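Local coordinates for protein beta-galactosidase (Bacillus circulans, PDB 4MAD) that probably hydrolyses terminal non-reducing beta-D-galactose residues from beta-D-galactosides, as a family 35 glycoside hydrolase, at residues A[138-149]-A[184-193]. Residues are numbered along the deposited sequence; the frame is centred on the assembly and turned at random.
Sequences LEKVDAYFDVLF and YLRDGIKKRV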
loop_
_atom_site.group_PDB
_atom_site.type_symbol
_atom_site.label_atom_id
_atom_site.label_comp_id
_atom_site.label_asym_id
_atom_site.label_seq_id
_atom_site.Cartn_x
_atom_site.Cartn_y
_atom_site.Cartn_z
ATOM N N LEU A 138 0.693 -8.096 21.371
ATOM C CA LEU A 138 0.216 -6.912 22.095
ATOM C C LEU A 138 1.325 -6.002 22.629
ATOM O O LEU A 138 1.170 -4.820 22.706
ATOM C CB LEU A 138 -0.761 -7.301 23.192
ATOM C CG LEU A 138 -2.023 -7.976 22.678
ATOM C CD1 LEU A 138 -2.989 -8.413 23.748
ATOM C CD2 LEU A 138 -2.699 -7.058 21.770
ATOM N N GLU A 139 2.434 -6.607 23.009
ATOM C CA GLU A 139 3.542 -5.853 23.500
ATOM C C GLU A 139 4.053 -4.910 22.419
ATOM O O GLU A 139 4.425 -3.847 22.695
ATOM C CB GLU A 139 4.683 -6.769 23.890
ATOM C CG GLU A 139 4.414 -7.577 25.125
ATOM C CD GLU A 139 5.644 -8.292 25.686
ATOM O OE1 GLU A 139 6.719 -8.210 25.085
ATOM O OE2 GLU A 139 5.505 -8.955 26.741
ATOM N N LYS A 140 4.116 -5.396 21.203
ATOM C CA LYS A 140 4.540 -4.575 20.085
ATOM C C LYS A 140 3.544 -3.440 19.790
ATOM O O LYS A 140 3.905 -2.338 19.594
ATOM C CB LYS A 140 4.777 -5.431 18.833
ATOM C CG LYS A 140 5.768 -6.555 19.001
ATOM C CD LYS A 140 7.009 -6.165 19.690
ATOM C CE LYS A 140 8.027 -7.300 19.641
ATOM N NZ LYS A 140 9.101 -7.111 20.549
ATOM N N VAL A 141 2.276 -3.764 19.802
ATOM C CA VAL A 141 1.243 -2.792 19.542
ATOM C C VAL A 141 1.292 -1.670 20.609
ATOM O O VAL A 141 1.089 -0.547 20.332
ATOM C CB VAL A 141 -0.116 -3.461 19.589
ATOM C CG1 VAL A 141 -1.219 -2.518 19.584
ATOM C CG2 VAL A 141 -0.257 -4.473 18.493
ATOM N N ASP A 142 1.512 -2.074 21.842
ATOM C CA ASP A 142 1.491 -1.156 22.938
ATOM C C ASP A 142 2.614 -0.158 22.821
ATOM O O ASP A 142 2.470 1.007 23.092
ATOM C CB ASP A 142 1.534 -1.898 24.276
ATOM C CG ASP A 142 0.153 -2.285 24.797
ATOM O OD1 ASP A 142 -0.827 -1.693 24.394
ATOM O OD2 ASP A 142 0.049 -3.191 25.606
ATOM N N ALA A 143 3.764 -0.649 22.455
ATOM C CA ALA A 143 4.911 0.202 22.348
ATOM C C ALA A 143 4.740 1.187 21.233
ATOM O O ALA A 143 5.070 2.325 21.366
ATOM C CB ALA A 143 6.107 -0.567 22.163
ATOM N N TYR A 144 4.229 0.710 20.127
ATOM C CA TYR A 144 3.969 1.567 18.994
ATOM C C TYR A 144 2.907 2.591 19.286
ATOM O O TYR A 144 3.087 3.712 19.047
ATOM C CB TYR A 144 3.582 0.728 17.792
ATOM C CG TYR A 144 2.934 1.466 16.684
ATOM C CD1 TYR A 144 3.513 2.566 16.143
ATOM C CD2 TYR A 144 1.757 1.044 16.154
ATOM C CE1 TYR A 144 2.901 3.264 15.129
ATOM C CE2 TYR A 144 1.128 1.738 15.168
ATOM C CZ TYR A 144 1.708 2.822 14.629
ATOM O OH TYR A 144 1.087 3.470 13.632
ATOM N N PHE A 145 1.833 2.149 19.872
ATOM C CA PHE A 145 0.740 3.012 20.212
ATOM C C PHE A 145 1.182 4.090 21.206
ATOM O O PHE A 145 0.744 5.180 21.165
ATOM C CB PHE A 145 -0.450 2.231 20.744
ATOM C CG PHE A 145 -1.462 1.822 19.679
ATOM C CD1 PHE A 145 -1.167 1.864 18.363
ATOM C CD2 PHE A 145 -2.702 1.402 20.027
ATOM C CE1 PHE A 145 -2.116 1.482 17.438
ATOM C CE2 PHE A 145 -3.596 1.016 19.093
ATOM C CZ PHE A 145 -3.293 1.068 17.829
ATOM N N ASP A 146 2.080 3.733 22.099
ATOM C CA ASP A 146 2.525 4.747 23.028
ATOM C C ASP A 146 3.138 5.893 22.277
ATOM O O ASP A 146 2.924 6.998 22.619
ATOM C CB ASP A 146 3.590 4.235 23.960
ATOM C CG ASP A 146 3.051 3.383 25.053
ATOM O OD1 ASP A 146 1.864 3.324 25.246
ATOM O OD2 ASP A 146 3.845 2.712 25.691
ATOM N N VAL A 147 3.965 5.626 21.293
ATOM C CA VAL A 147 4.547 6.694 20.520
ATOM C C VAL A 147 3.554 7.406 19.649
ATOM O O VAL A 147 3.492 8.588 19.585
ATOM C CB VAL A 147 5.702 6.162 19.677
ATOM C CG1 VAL A 147 6.208 7.150 18.742
ATOM C CG2 VAL A 147 6.821 5.779 20.553
ATOM N N LEU A 148 2.786 6.623 18.949
ATOM C CA LEU A 148 1.882 7.245 18.026
ATOM C C LEU A 148 0.899 8.192 18.690
ATOM O O LEU A 148 0.712 9.245 18.240
ATOM C CB LEU A 148 1.082 6.190 17.288
ATOM C CG LEU A 148 -0.040 6.730 16.430
ATOM C CD1 LEU A 148 0.512 7.433 15.270
ATOM C CD2 LEU A 148 -1.036 5.659 16.001
ATOM N N PHE A 149 0.281 7.783 19.774
ATOM C CA PHE A 149 -0.710 8.601 20.439
ATOM C C PHE A 149 -0.176 9.905 21.077
ATOM O O PHE A 149 -0.855 10.875 21.221
ATOM C CB PHE A 149 -1.614 7.781 21.327
ATOM C CG PHE A 149 -2.643 7.035 20.560
ATOM C CD1 PHE A 149 -3.816 7.605 20.229
ATOM C CD2 PHE A 149 -2.373 5.789 20.102
ATOM C CE1 PHE A 149 -4.703 6.920 19.539
ATOM C CE2 PHE A 149 -3.290 5.108 19.374
ATOM C CZ PHE A 149 -4.434 5.669 19.093
ATOM N N TYR A 184 -9.163 -5.385 24.817
ATOM C CA TYR A 184 -7.905 -4.850 25.201
ATOM C C TYR A 184 -7.524 -3.652 24.329
ATOM O O TYR A 184 -7.011 -2.667 24.777
ATOM C CB TYR A 184 -6.864 -5.916 25.084
ATOM C CG TYR A 184 -5.536 -5.461 25.556
ATOM C CD1 TYR A 184 -5.177 -5.606 26.863
ATOM C CD2 TYR A 184 -4.657 -4.863 24.707
ATOM C CE1 TYR A 184 -3.982 -5.185 27.309
ATOM C CE2 TYR A 184 -3.439 -4.453 25.138
ATOM C CZ TYR A 184 -3.102 -4.608 26.453
ATOM O OH TYR A 184 -1.891 -4.188 26.931
ATOM N N LEU A 185 -7.776 -3.793 23.054
ATOM C CA LEU A 185 -7.521 -2.711 22.102
ATOM C C LEU A 185 -8.366 -1.469 22.387
ATOM O O LEU A 185 -7.865 -0.401 22.414
ATOM C CB LEU A 185 -7.808 -3.182 20.693
ATOM C CG LEU A 185 -6.964 -2.629 19.596
ATOM C CD1 LEU A 185 -5.529 -2.671 19.961
ATOM C CD2 LEU A 185 -7.186 -3.378 18.315
ATOM N N ARG A 186 -9.629 -1.679 22.675
ATOM C CA ARG A 186 -10.513 -0.577 22.965
ATOM C C ARG A 186 -10.042 0.203 24.180
ATOM O O ARG A 186 -9.995 1.382 24.211
ATOM C CB ARG A 186 -11.876 -1.156 23.249
ATOM C CG ARG A 186 -12.922 -0.241 23.829
ATOM C CD ARG A 186 -13.971 -1.010 24.558
ATOM N NE ARG A 186 -13.506 -1.675 25.771
ATOM C CZ ARG A 186 -14.173 -2.610 26.424
ATOM N NH1 ARG A 186 -15.356 -2.985 26.025
ATOM N NH2 ARG A 186 -13.671 -3.156 27.493
ATOM N N ASP A 187 -9.710 -0.554 25.195
ATOM C CA ASP A 187 -9.223 0.010 26.427
ATOM C C ASP A 187 -7.899 0.708 26.259
ATOM O O ASP A 187 -7.661 1.738 26.833
ATOM C CB ASP A 187 -9.142 -1.038 27.518
ATOM C CG ASP A 187 -10.503 -1.551 27.940
ATOM O OD1 ASP A 187 -11.523 -0.989 27.575
ATOM O OD2 ASP A 187 -10.518 -2.554 28.628
ATOM N N GLY A 188 -7.036 0.100 25.471
ATOM C CA GLY A 188 -5.764 0.680 25.176
ATOM C C GLY A 188 -5.840 1.988 24.425
ATOM O O GLY A 188 -5.129 2.887 24.730
ATOM N N ILE A 189 -6.691 2.079 23.419
ATOM C CA ILE A 189 -6.907 3.340 22.731
ATOM C C ILE A 189 -7.568 4.365 23.653
ATOM O O ILE A 189 -7.227 5.524 23.656
ATOM C CB ILE A 189 -7.702 3.155 21.429
ATOM C CG1 ILE A 189 -6.837 2.429 20.425
ATOM C CG2 ILE A 189 -8.114 4.439 20.843
ATOM C CD1 ILE A 189 -7.539 1.924 19.284
ATOM N N LYS A 190 -8.509 3.891 24.444
ATOM C CA LYS A 190 -9.267 4.809 25.252
ATOM C C LYS A 190 -8.362 5.560 26.187
ATOM O O LYS A 190 -8.438 6.735 26.300
ATOM C CB LYS A 190 -10.342 4.080 26.015
ATOM C CG LYS A 190 -11.339 4.919 26.713
ATOM C CD LYS A 190 -11.593 6.219 26.018
ATOM C CE LYS A 190 -11.296 7.424 26.884
ATOM N NZ LYS A 190 -12.275 7.525 27.979
ATOM N N LYS A 191 -7.459 4.846 26.798
ATOM C CA LYS A 191 -6.542 5.414 27.765
ATOM C C LYS A 191 -5.561 6.399 27.230
ATOM O O LYS A 191 -5.062 7.214 27.951
ATOM C CB LYS A 191 -5.870 4.318 28.567
ATOM C CG LYS A 191 -4.708 3.696 27.952
ATOM C CD LYS A 191 -4.140 2.649 28.877
ATOM C CE LYS A 191 -5.056 1.449 28.940
ATOM N NZ LYS A 191 -4.871 0.639 30.166
ATOM N N ARG A 192 -5.266 6.271 25.960
ATOM C CA ARG A 192 -4.360 7.150 25.263
ATOM C C ARG A 192 -5.025 8.345 24.573
ATOM O O ARG A 192 -4.369 9.190 24.076
ATOM C CB ARG A 192 -3.586 6.341 24.232
ATOM C CG ARG A 192 -2.726 5.244 24.812
ATOM C CD ARG A 192 -1.989 4.505 23.741
ATOM N NE ARG A 192 -0.991 3.587 24.217
ATOM C CZ ARG A 192 -1.244 2.351 24.590
ATOM N NH1 ARG A 192 -2.458 1.893 24.603
ATOM N NH2 ARG A 192 -0.279 1.566 24.979
ATOM N N VAL A 193 -6.339 8.380 24.567
ATOM C CA VAL A 193 -7.061 9.532 24.043
ATOM C C VAL A 193 -7.875 10.300 25.075
ATOM O O VAL A 193 -7.579 10.222 26.231
ATOM C CB VAL A 193 -7.819 9.223 22.753
ATOM C CG1 VAL A 193 -6.900 8.572 21.766
ATOM C CG2 VAL A 193 -9.017 8.434 23.010
HETATM O O HOH W 1 -2.840 -0.803 26.026
#
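Asp146 OD1 takes two donors from a single guanidinium: Arg192 NH2 at 2.8 Å and Arg192 NE at 3.0 Å. The grip is side-on, with the oxygen near the guanidinium plane; NE meets the anti lone pair of Asp146 OD1, whereas NH2 comes from above the carboxylate plane. This salt bridge ties together two neighbouring helices on the outside of the (β/α)8 barrel, 135-152 and 179-192, which follow the third and fourth barrel strands and run roughly parallel, 27° apart. Arg192 gets across because its chain is extended from CG to NE, and it settles as a knob among Asp142, Phe145, Asp146 and Phe149. Phe145 CB lies against one face of the guanidinium, 3.8 Å above its plane. Arg192 NH1 turns back to Gly188 O (2.9 Å) on its own helix, which helps fix the group's rotation, and a water links Arg192 NH1 to Asp142 OD1. Arg192 NH2 also reaches Asp142 OD1 in a weak, long bond that brings this second carboxylate into the salt-bridge network. A leucine in place of Arg192 would probably leave the carboxylates of Asp142 and Asp146 without their shared positive charge and Gly188 O without this donor. Deeper in, Phe145 CE2 packs on Ile189 CG1 (3.8 Å), and Leu185 CD1 touches both Val141 CG1 and Phe145 CE2. Arg153, just past helix 135-152, donates through NH2 to Arg192 O. With chi1 at -176°, CG of Tyr184 lies anti to the backbone nitrogen and the ring extends toward helix 135-152. Leu138 CD1 sits over one ring face in a CH-pi contact, and at the ring's edge Tyr184 OH donates to the syn lone pair of Asp142 OD2, 2.6 Å away.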